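Local structure of CELL WALL surface anchor family protein (Streptococcus pneumoniae, 2WW8) at residues A[149-153]-A[154-158]; A[466-469]-A[470-473]; A[520-524]-A[525-529]. The protein acts as the adhesin of the pneumococcal pilus, and probably attaches the bacterium to host cells through an integrin-like domain. All blocks are in the same frame, centred on the assembly; numbering follows the deposited sequence.

Contact 1 of 3, residues A[149-153]-A[154-158]; sequences GTYPD and VQTPY
Tyr151 and Tyr158 meet ring to ring. CD1 of Tyr158 stands over the centre of the Tyr151 ring, 3.6 Å from its CE2, with the ring planes at 42°, neither stacked nor edge-to-face. Because CG of Tyr158 lies between its N and carbonyl carbon (chi1 50°), the ring folds back across the neighbouring strand. There Gly149 CA makes a CH-pi contact over the Tyr158 ring face, 3.8 Å from the centroid. The Tyr158 hydroxyl is bonded to the N of Ile715, while Arg182 forms a cation-pi contact with Tyr151.

Gly149 and Tyr158 exchange two backbone bonds: Gly149 N to Tyr158 O at 2.8 Å and Tyr158 N to Gly149 O at 2.6 Å. Tyr151 N to Thr156 O follows at 3.0 Å, and a weak bond joins Gln155 N to Tyr151 O.

Two side-chain bonds lie in the loop. Gln155 NE2 reaches Pro152 O at 3.1 Å, and Asp153 OD1 takes Val154 N at 2.8 Å on its anti side, while OD2 forms a salt bridge with Arg182. Gly149-Tyr158 (hydrogen-bonded) and Thr150-Pro157 (non-hydrogen-bonded) pair antiparallel, the chain reversing between them with positive phi at Gln155 (72°), and strands 148-150 and 157-162 form a beta hairpin.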
ATOM      1  N   GLY A 149     -12.330  13.857  -1.370  1.00 18.74           N
ATOM      2  CA  GLY A 149     -11.833  14.840  -0.420  1.00 17.20           C
ATOM      3  C   GLY A 149     -11.016  15.850  -1.211  1.00 17.63           C
ATOM      4  O   GLY A 149     -10.789  15.643  -2.422  1.00 18.10           O
ATOM      5  N   THR A 150     -10.569  16.918  -0.540  1.00 17.87           N
ATOM      6  CA  THR A 150      -9.720  17.981  -1.105  1.00 17.22           C
ATOM      7  C   THR A 150      -8.509  18.200  -0.174  1.00 18.29           C
ATOM      8  O   THR A 150      -8.671  18.417   1.040  1.00 19.37           O
ATOM      9  CB  THR A 150     -10.506  19.274  -1.356  1.00 18.97           C
ATOM     10  OG1 THR A 150     -11.558  19.018  -2.301  1.00 21.94           O
ATOM     11  CG2 THR A 150      -9.633  20.389  -1.947  1.00 18.06           C
ATOM     12  N   TYR A 151      -7.304  18.079  -0.728  1.00 15.23           N
ATOM     13  CA  TYR A 151      -6.064  18.375   0.001  1.00 15.71           C
ATOM     14  C   TYR A 151      -5.991  19.848   0.281  1.00 14.42           C
ATOM     15  O   TYR A 151      -6.033  20.650  -0.654  1.00 15.61           O
ATOM     16  CB  TYR A 151      -4.827  17.970  -0.789  1.00 15.35           C
ATOM     17  CG  TYR A 151      -4.578  16.478  -0.827  1.00 14.83           C
ATOM     18  CD1 TYR A 151      -4.284  15.784   0.351  1.00 15.86           C
ATOM     19  CD2 TYR A 151      -4.559  15.775  -2.023  1.00 16.77           C
ATOM     20  CE1 TYR A 151      -4.048  14.446   0.343  1.00 11.21           C
ATOM     21  CE2 TYR A 151      -4.287  14.396  -2.041  1.00 19.29           C
ATOM     22  CZ  TYR A 151      -3.999  13.758  -0.851  1.00 18.13           C
ATOM     23  OH  TYR A 151      -3.754  12.395  -0.857  1.00 15.57           O
ATOM     24  N   PRO A 152      -5.904  20.222   1.563  1.00 13.81           N
ATOM     25  CA  PRO A 152      -5.870  21.680   1.806  1.00 14.25           C
ATOM     26  C   PRO A 152      -4.648  22.379   1.196  1.00 12.94           C
ATOM     27  O   PRO A 152      -4.842  23.467   0.702  1.00 14.50           O
ATOM     28  CB  PRO A 152      -5.805  21.784   3.327  1.00 13.74           C
ATOM     29  CG  PRO A 152      -6.588  20.536   3.760  1.00 15.80           C
ATOM     30  CD  PRO A 152      -6.123  19.460   2.801  1.00 13.07           C
ATOM     31  N   ASP A 153      -3.464  21.760   1.235  1.00 11.93           N
ATOM     32  CA  ASP A 153      -2.212  22.411   0.921  1.00 11.12           C
ATOM     33  C   ASP A 153      -2.211  22.981  -0.510  1.00 12.29           C
ATOM     34  O   ASP A 153      -1.819  24.124  -0.719  1.00 10.59           O
ATOM     35  CB  ASP A 153      -0.989  21.508   1.070  1.00 10.63           C
ATOM     36  CG  ASP A 153      -1.183  20.051   0.561  1.00 12.05           C
ATOM     37  OD1 ASP A 153      -2.015  19.703  -0.309  1.00 13.92           O
ATOM     38  OD2 ASP A 153      -0.400  19.200   1.005  1.00 13.19           O
ATOM     39  N   VAL A 154      -2.611  22.163  -1.478  1.00 12.63           N
ATOM     40  CA  VAL A 154      -2.619  22.594  -2.883  1.00 12.27           C
ATOM     41  C   VAL A 154      -3.992  22.429  -3.502  1.00 14.24           C
ATOM     42  O   VAL A 154      -4.151  22.685  -4.693  1.00 16.56           O
ATOM     43  CB  VAL A 154      -1.520  21.929  -3.742  1.00 12.43           C
ATOM     44  CG1 VAL A 154      -0.146  22.257  -3.161  1.00 11.23           C
ATOM     45  CG2 VAL A 154      -1.762  20.398  -3.807  1.00 10.58           C
ATOM     46  N   GLN A 155      -4.999  22.074  -2.710  1.00 14.30           N
ATOM     47  CA  GLN A 155      -6.371  22.313  -3.124  1.00 16.00           C
ATOM     48  C   GLN A 155      -6.828  21.381  -4.256  1.00 17.91           C
ATOM     49  O   GLN A 155      -7.659  21.795  -5.050  1.00 17.37           O
ATOM     50  CB  GLN A 155      -6.543  23.763  -3.602  1.00 15.70           C
ATOM     51  CG  GLN A 155      -6.418  24.805  -2.514  1.00 15.32           C
ATOM     52  CD  GLN A 155      -7.641  24.859  -1.630  1.00 16.20           C
ATOM     53  OE1 GLN A 155      -8.659  25.471  -1.976  1.00 15.57           O
ATOM     54  NE2 GLN A 155      -7.561  24.189  -0.486  1.00 19.60           N
ATOM     55  N   THR A 156      -6.307  20.156  -4.322  1.00 18.50           N
ATOM     56  CA  THR A 156      -6.701  19.220  -5.374  1.00 17.79           C
ATOM     57  C   THR A 156      -7.578  18.070  -4.836  1.00 18.66           C
ATOM     58  O   THR A 156      -7.397  17.643  -3.692  1.00 17.02           O
ATOM     59  CB  THR A 156      -5.446  18.650  -6.076  1.00 18.50           C
ATOM     60  OG1 THR A 156      -4.684  17.931  -5.104  1.00 17.64           O
ATOM     61  CG2 THR A 156      -4.576  19.755  -6.726  1.00 15.82           C
ATOM     62  N   PRO A 157      -8.572  17.595  -5.627  1.00 18.14           N
ATOM     63  CA  PRO A 157      -9.492  16.538  -5.148  1.00 19.03           C
ATOM     64  C   PRO A 157      -8.814  15.178  -5.038  1.00 18.48           C
ATOM     65  O   PRO A 157      -7.872  14.889  -5.764  1.00 19.17           O
ATOM     66  CB  PRO A 157     -10.614  16.489  -6.207  1.00 18.13           C
ATOM     67  CG  PRO A 157      -9.934  17.033  -7.484  1.00 20.26           C
ATOM     68  CD  PRO A 157      -8.883  18.049  -6.997  1.00 19.67           C
ATOM     69  N   TYR A 158      -9.235  14.327  -4.115  1.00 17.63           N
ATOM     70  CA  TYR A 158      -8.759  12.945  -4.229  1.00 16.92           C
ATOM     71  C   TYR A 158      -9.995  12.084  -4.071  1.00 17.34           C
ATOM     72  O   TYR A 158     -10.907  12.541  -3.373  1.00 18.79           O
ATOM     73  CB  TYR A 158      -7.739  12.596  -3.149  1.00 15.69           C
ATOM     74  CG  TYR A 158      -8.064  12.915  -1.697  1.00 14.53           C
ATOM     75  CD1 TYR A 158      -7.710  14.147  -1.121  1.00 18.06           C
ATOM     76  CD2 TYR A 158      -8.736  12.005  -0.899  1.00 11.88           C
ATOM     77  CE1 TYR A 158      -7.983  14.426   0.252  1.00 12.16           C
ATOM     78  CE2 TYR A 158      -9.043  12.289   0.445  1.00 11.42           C
ATOM     79  CZ  TYR A 158      -8.645  13.489   1.023  1.00 11.81           C
ATOM     80  OH  TYR A 158      -8.910  13.771   2.359  1.00 15.49           O
TER

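Contact 2 of 3, residues A[466-469]-A[470-473]; sequences PVKP and EKYS
Lys468 and Pro469 flank one carboxylate oxygen of Glu470: OE1 lies 3.5 Å from Lys468 CG and 3.5 Å from Pro469 CD. The bend of the glutamate at chi2 (82°) turns its carboxylate back along the proline, so the two side chains run side by side, whereas the extended Lys468 chain crosses the glutamate at about a right angle. The ammonium does not close a salt bridge, since Lys468 NZ stays 4.9 Å from Glu470 OE1; any attraction is probably a diffuse one. Lys471 runs alongside Lys468, pointing the same way.

Beneath these side chains the backbone turns from strand 461-467 into helix 469-477. Lys471 N donates to Lys468 O at 2.8 Å (159°), and the angles of Pro469 and Glu470 between them fit a type I turn. One residue on, Tyr472 N makes a longer bond of 3.3 Å to Pro469 O, again spanning three residues. A water bridges the next step of the helix, donating to Pro469 O at 2.8 Å and accepting from Ser473 N at 2.7 Å.

On the inner side, Val467 CG1 packs 3.8 Å from Tyr472 CA. The branch gets there by standing anti to the backbone N (chi1 180°). Val482 touches both Val467 and Tyr472, Pro486 touches Tyr472, and backbone hydrogen bonding of Val467 with Gly490 ties the strand end to strand 489-496.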
ATOM      1  N   PRO A 466      55.191 -29.052 -31.273  1.00 11.23           N
ATOM      2  CA  PRO A 466      55.458 -30.385 -31.771  1.00 10.95           C
ATOM      3  C   PRO A 466      54.672 -30.710 -33.055  1.00  9.54           C
ATOM      4  O   PRO A 466      53.515 -30.326 -33.237  1.00  9.33           O
ATOM      5  CB  PRO A 466      55.044 -31.327 -30.617  1.00 11.20           C
ATOM      6  CG  PRO A 466      54.604 -30.484 -29.512  1.00 13.63           C
ATOM      7  CD  PRO A 466      54.301 -29.106 -30.090  1.00 12.61           C
ATOM      8  N   VAL A 467      55.320 -31.428 -33.962  1.00  8.51           N
ATOM      9  CA  VAL A 467      54.660 -31.714 -35.211  1.00  8.58           C
ATOM     10  C   VAL A 467      54.730 -33.224 -35.390  1.00  8.38           C
ATOM     11  O   VAL A 467      55.793 -33.796 -35.575  1.00  8.40           O
ATOM     12  CB  VAL A 467      55.300 -30.963 -36.410  1.00  8.29           C
ATOM     13  CG1 VAL A 467      54.560 -31.318 -37.695  1.00  8.56           C
ATOM     14  CG2 VAL A 467      55.237 -29.406 -36.223  1.00  5.66           C
ATOM     15  N   LYS A 468      53.583 -33.895 -35.295  1.00  8.56           N
ATOM     16  CA  LYS A 468      53.671 -35.326 -35.347  1.00 10.86           C
ATOM     17  C   LYS A 468      53.937 -35.821 -36.790  1.00 10.07           C
ATOM     18  O   LYS A 468      53.642 -35.096 -37.754  1.00 10.16           O
ATOM     19  CB  LYS A 468      52.432 -35.890 -34.656  1.00 13.28           C
ATOM     20  CG  LYS A 468      51.202 -35.745 -35.486  1.00 19.49           C
ATOM     21  CD  LYS A 468      49.982 -36.346 -34.747  1.00 26.19           C
ATOM     22  CE  LYS A 468      48.654 -35.848 -35.362  1.00 29.29           C
ATOM     23  NZ  LYS A 468      47.481 -36.623 -34.890  1.00 24.99           N
ATOM     24  N   PRO A 469      54.499 -37.027 -36.942  1.00  9.94           N
ATOM     25  CA  PRO A 469      54.830 -37.511 -38.264  1.00 11.34           C
ATOM     26  C   PRO A 469      53.686 -37.306 -39.270  1.00 13.78           C
ATOM     27  O   PRO A 469      53.921 -36.942 -40.420  1.00 13.50           O
ATOM     28  CB  PRO A 469      55.057 -39.021 -38.027  1.00 12.30           C
ATOM     29  CG  PRO A 469      55.589 -39.067 -36.624  1.00  9.59           C
ATOM     30  CD  PRO A 469      54.711 -38.077 -35.927  1.00  8.26           C
ATOM     31  N   GLU A 470      52.446 -37.530 -38.853  1.00 14.44           N
ATOM     32  CA  GLU A 470      51.293 -37.396 -39.750  1.00 15.94           C
ATOM     33  C   GLU A 470      50.927 -35.993 -40.177  1.00 15.54           C
ATOM     34  O   GLU A 470      50.078 -35.867 -41.045  1.00 16.19           O
ATOM     35  CB  GLU A 470      50.062 -38.031 -39.104  1.00 16.09           C
ATOM     36  CG  GLU A 470      50.324 -39.532 -38.913  1.00 20.92           C
ATOM     37  CD  GLU A 470      51.139 -39.871 -37.645  1.00 26.13           C
ATOM     38  OE1 GLU A 470      51.392 -38.998 -36.772  1.00 26.20           O
ATOM     39  OE2 GLU A 470      51.485 -41.071 -37.542  1.00 31.40           O
ATOM     40  N   LYS A 471      51.492 -34.968 -39.536  1.00 13.36           N
ATOM     41  CA  LYS A 471      51.237 -33.574 -39.879  1.00 12.74           C
ATOM     42  C   LYS A 471      52.465 -32.910 -40.517  1.00 12.52           C
ATOM     43  O   LYS A 471      52.440 -31.727 -40.893  1.00 12.47           O
ATOM     44  CB  LYS A 471      50.993 -32.783 -38.610  1.00 13.00           C
ATOM     45  CG  LYS A 471      49.661 -32.982 -37.963  1.00 19.54           C
ATOM     46  CD  LYS A 471      48.516 -32.686 -38.925  1.00 30.40           C
ATOM     47  CE  LYS A 471      47.153 -32.787 -38.223  1.00 37.64           C
ATOM     48  NZ  LYS A 471      46.097 -33.161 -39.214  1.00 43.67           N
ATOM     49  N   TYR A 472      53.547 -33.670 -40.599  1.00 11.63           N
ATOM     50  CA  TYR A 472      54.813 -33.088 -41.029  1.00 12.54           C
ATOM     51  C   TYR A 472      54.625 -32.545 -42.456  1.00 12.99           C
ATOM     52  O   TYR A 472      54.904 -31.375 -42.689  1.00 13.22           O
ATOM     53  CB  TYR A 472      55.944 -34.112 -40.966  1.00 13.17           C
ATOM     54  CG  TYR A 472      57.225 -33.540 -41.530  1.00 15.64           C
ATOM     55  CD1 TYR A 472      58.068 -32.733 -40.749  1.00 17.71           C
ATOM     56  CD2 TYR A 472      57.575 -33.780 -42.868  1.00 18.60           C
ATOM     57  CE1 TYR A 472      59.232 -32.187 -41.299  1.00 13.46           C
ATOM     58  CE2 TYR A 472      58.743 -33.242 -43.425  1.00 14.09           C
ATOM     59  CZ  TYR A 472      59.549 -32.435 -42.613  1.00 17.66           C
ATOM     60  OH  TYR A 472      60.708 -31.854 -43.090  1.00 23.03           O
ATOM     61  N   SER A 473      54.125 -33.357 -43.393  1.00 12.71           N
ATOM     62  CA  SER A 473      54.004 -32.876 -44.789  1.00 14.00           C
ATOM     63  C   SER A 473      53.094 -31.645 -44.973  1.00 11.75           C
ATOM     64  O   SER A 473      53.435 -30.680 -45.656  1.00 10.12           O
ATOM     65  CB  SER A 473      53.583 -33.994 -45.734  1.00 13.67           C
ATOM     66  OG  SER A 473      54.531 -35.052 -45.564  1.00 20.32           O
TER
HETATM   67  O   HOH W   1      53.236 -35.907 -42.887  1.00 22.38           O

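Contact 3 of 3, residues A[520-524]-A[525-529]; sequences RWYYN and GNIAP. With CA (calcium ion), chain C.
At the C-terminal end of helix 516-526, Tyr523 O accepts from Ile527 N at 2.8 Å and from Ala528 N at 2.9 Å, one from each face of the carbonyl plane; the second bond spans five residues, where the alpha-helical pattern of four gives way. This helix precedes strand 533-539 of a parallel sheet flanked by helices, a von Willebrand factor A-like fold. Two residues earlier, Gly525 N bonds to Trp521 O, four residues back.

Asn526 folds back: ND2 donates to Tyr522 O at 2.9 Å, on an in-plane lone pair. The amide plane and the Tyr522 ring plane are 16° apart, with Asn526 ND2 3.2 Å from Tyr522 CD1. ND2 also donates to Ile424 O and OD1 accepts from Leu426 N, which fixes the amide's rotation. Ile527 wedges between two tyrosines: with CG2 anti to the backbone N and CG1 beside it (chi1 -69°), CD1 comes 3.7 Å from Tyr522 CE2 and CG2 3.6 Å from Tyr523 CE2, and CB stands over the Tyr523 ring face.

Helix 359-373 supplies Leu363 and Met364, which touch Tyr522, and Asp367, which shares the calcium ion with Asp530; Asn526 adds its backbone O, 2.3 Å from the metal, alongside three waters.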
ATOM      1  N   ARG A 520      49.162   5.783 -20.629  1.00 12.73           N
ATOM      2  CA  ARG A 520      49.370   6.927 -19.786  1.00 13.43           C
ATOM      3  C   ARG A 520      49.710   8.197 -20.578  1.00 13.13           C
ATOM      4  O   ARG A 520      49.167   9.280 -20.308  1.00 12.78           O
ATOM      5  CB  ARG A 520      50.479   6.623 -18.750  1.00 12.89           C
ATOM      6  CG  ARG A 520      50.883   7.805 -17.960  1.00 12.01           C
ATOM      7  CD  ARG A 520      51.859   7.394 -16.818  1.00 16.20           C
ATOM      8  NE  ARG A 520      53.051   6.793 -17.397  1.00 14.38           N
ATOM      9  CZ  ARG A 520      54.126   7.481 -17.784  1.00 19.97           C
ATOM     10  NH1 ARG A 520      54.186   8.807 -17.688  1.00 16.66           N
ATOM     11  NH2 ARG A 520      55.159   6.826 -18.276  1.00 18.35           N
ATOM     12  N   TRP A 521      50.576   8.105 -21.582  1.00 13.25           N
ATOM     13  CA  TRP A 521      50.827   9.237 -22.450  1.00 12.59           C
ATOM     14  C   TRP A 521      49.581   9.681 -23.214  1.00 13.25           C
ATOM     15  O   TRP A 521      49.391  10.911 -23.412  1.00 11.47           O
ATOM     16  CB  TRP A 521      51.972   8.903 -23.426  1.00 12.08           C
ATOM     17  CG  TRP A 521      53.258   8.674 -22.738  1.00 13.43           C
ATOM     18  CD1 TRP A 521      53.696   9.258 -21.589  1.00 14.55           C
ATOM     19  CD2 TRP A 521      54.332   7.853 -23.205  1.00 13.47           C
ATOM     20  NE1 TRP A 521      54.968   8.824 -21.298  1.00 16.68           N
ATOM     21  CE2 TRP A 521      55.365   7.934 -22.256  1.00 16.74           C
ATOM     22  CE3 TRP A 521      54.492   7.018 -24.306  1.00 15.12           C
ATOM     23  CZ2 TRP A 521      56.570   7.241 -22.402  1.00 17.33           C
ATOM     24  CZ3 TRP A 521      55.685   6.312 -24.446  1.00 15.43           C
ATOM     25  CH2 TRP A 521      56.691   6.427 -23.509  1.00 15.55           C
ATOM     26  N   TYR A 522      48.787   8.700 -23.658  1.00 13.78           N
ATOM     27  CA  TYR A 522      47.499   8.958 -24.299  1.00 12.07           C
ATOM     28  C   TYR A 522      46.633   9.821 -23.324  1.00 13.52           C
ATOM     29  O   TYR A 522      46.040  10.855 -23.691  1.00 11.55           O
ATOM     30  CB  TYR A 522      46.718   7.707 -24.713  1.00 11.34           C
ATOM     31  CG  TYR A 522      45.238   8.111 -24.871  1.00 11.74           C
ATOM     32  CD1 TYR A 522      44.776   8.869 -25.955  1.00 15.14           C
ATOM     33  CD2 TYR A 522      44.333   7.827 -23.856  1.00 14.18           C
ATOM     34  CE1 TYR A 522      43.432   9.265 -26.014  1.00  9.39           C
ATOM     35  CE2 TYR A 522      42.989   8.226 -23.889  1.00 12.76           C
ATOM     36  CZ  TYR A 522      42.577   8.923 -24.999  1.00 13.16           C
ATOM     37  OH  TYR A 522      41.275   9.355 -25.056  1.00 19.76           O
ATOM     38  N   TYR A 523      46.549   9.374 -22.074  1.00 11.32           N
ATOM     39  CA  TYR A 523      45.714  10.028 -21.058  1.00 11.55           C
ATOM     40  C   TYR A 523      46.194  11.469 -20.840  1.00 12.64           C
ATOM     41  O   TYR A 523      45.385  12.422 -20.908  1.00 11.30           O
ATOM     42  CB  TYR A 523      45.748   9.244 -19.734  1.00 11.62           C
ATOM     43  CG  TYR A 523      44.863   9.854 -18.657  1.00 11.76           C
ATOM     44  CD1 TYR A 523      45.325  10.886 -17.839  1.00 14.12           C
ATOM     45  CD2 TYR A 523      43.566   9.386 -18.467  1.00 11.21           C
ATOM     46  CE1 TYR A 523      44.500  11.469 -16.818  1.00 14.11           C
ATOM     47  CE2 TYR A 523      42.764   9.907 -17.456  1.00 11.95           C
ATOM     48  CZ  TYR A 523      43.223  10.940 -16.669  1.00 13.36           C
ATOM     49  OH  TYR A 523      42.342  11.443 -15.724  1.00 15.85           O
ATOM     50  N   ASN A 524      47.492  11.636 -20.583  1.00 13.89           N
ATOM     51  CA  ASN A 524      48.080  12.956 -20.362  1.00 15.49           C
ATOM     52  C   ASN A 524      47.831  13.885 -21.549  1.00 14.63           C
ATOM     53  O   ASN A 524      47.593  15.086 -21.377  1.00 13.79           O
ATOM     54  CB  ASN A 524      49.609  12.868 -20.203  1.00 15.12           C
ATOM     55  CG  ASN A 524      50.009  12.256 -18.872  1.00 19.33           C
ATOM     56  OD1 ASN A 524      49.196  12.162 -17.957  1.00 14.13           O
ATOM     57  ND2 ASN A 524      51.263  11.839 -18.769  1.00 12.47           N
ATOM     58  N   GLY A 525      47.915  13.308 -22.736  1.00 10.96           N
ATOM     59  CA  GLY A 525      47.801  14.149 -23.931  1.00 11.90           C
ATOM     60  C   GLY A 525      46.386  14.576 -24.321  1.00 11.07           C
ATOM     61  O   GLY A 525      46.217  15.617 -24.941  1.00 12.08           O
ATOM     62  N   ASN A 526      45.380  13.775 -23.973  1.00 11.70           N
ATOM     63  CA  ASN A 526      44.027  13.929 -24.548  1.00 12.85           C
ATOM     64  C   ASN A 526      42.890  13.909 -23.550  1.00 13.46           C
ATOM     65  O   ASN A 526      41.735  14.201 -23.915  1.00 15.35           O
ATOM     66  CB  ASN A 526      43.777  12.725 -25.503  1.00 13.28           C
ATOM     67  CG  ASN A 526      44.834  12.664 -26.599  1.00 13.61           C
ATOM     68  OD1 ASN A 526      44.794  13.434 -27.552  1.00 15.95           O
ATOM     69  ND2 ASN A 526      45.867  11.886 -26.351  1.00 10.99           N
ATOM     70  N   ILE A 527      43.188  13.517 -22.316  1.00 12.82           N
ATOM     71  CA  ILE A 527      42.148  13.508 -21.305  1.00 13.98           C
ATOM     72  C   ILE A 527      42.463  14.470 -20.166  1.00 12.84           C
ATOM     73  O   ILE A 527      41.631  15.267 -19.789  1.00 14.50           O
ATOM     74  CB  ILE A 527      41.904  12.103 -20.774  1.00 11.44           C
ATOM     75  CG1 ILE A 527      41.262  11.240 -21.880  1.00 15.03           C
ATOM     76  CG2 ILE A 527      40.900  12.165 -19.543  1.00 13.68           C
ATOM     77  CD1 ILE A 527      40.788   9.948 -21.400  1.00 18.53           C
ATOM     78  N   ALA A 528      43.672  14.438 -19.624  1.00 15.42           N
ATOM     79  CA  ALA A 528      44.097  15.323 -18.539  1.00 15.91           C
ATOM     80  C   ALA A 528      43.843  16.832 -18.782  1.00 18.21           C
ATOM     81  O   ALA A 528      43.431  17.518 -17.861  1.00 17.93           O
ATOM     82  CB  ALA A 528      45.575  15.104 -18.219  1.00 12.59           C
ATOM     83  N   PRO A 529      44.062  17.362 -20.001  1.00 17.21           N
ATOM     84  CA  PRO A 529      43.851  18.824 -20.207  1.00 17.82           C
ATOM     85  C   PRO A 529      42.367  19.230 -20.193  1.00 16.70           C
ATOM     86  O   PRO A 529      42.076  20.388 -20.110  1.00 17.07           O
ATOM     87  CB  PRO A 529      44.405  19.069 -21.633  1.00 16.96           C
ATOM     88  CG  PRO A 529      45.245  17.819 -21.918  1.00 19.71           C
ATOM     89  CD  PRO A 529      44.557  16.677 -21.207  1.00 16.34           C
TER
HETATM   90 CA    CA C1001      39.968  15.109 -24.991  1.00 21.55          CA
HETATM   91  O   HOH W   2      41.185  14.947 -27.030  1.00 19.77           O
HETATM   92  O   HOH W   3      38.285  16.428 -26.123  1.00 18.54           O
HETATM   93  O   HOH W   4      41.432  17.071 -25.177  1.00 11.58           O

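The three contacts follow one another along the chain without interleaving, and none touches another. Contact 1, a hairpin of strands 148-150 and 157-162, lies about 20 Å from the chain centre, in a different part of the fold from the others; contacts 2 and 3 lie about 74 and 53 Å from it. Between centres, contacts 1 and 2 are about 88 Å apart, contacts 1 and 3 about 57 Å, and contacts 2 and 3 about 50 Å. Contact 3 belongs to the domain built on the parallel sheet. Contact 2, on strand 461-467 and helix 469-477, belongs to a separate antiparallel sheet; it is inserted between strands 379-386 and 533-539, probably as an arm of that domain.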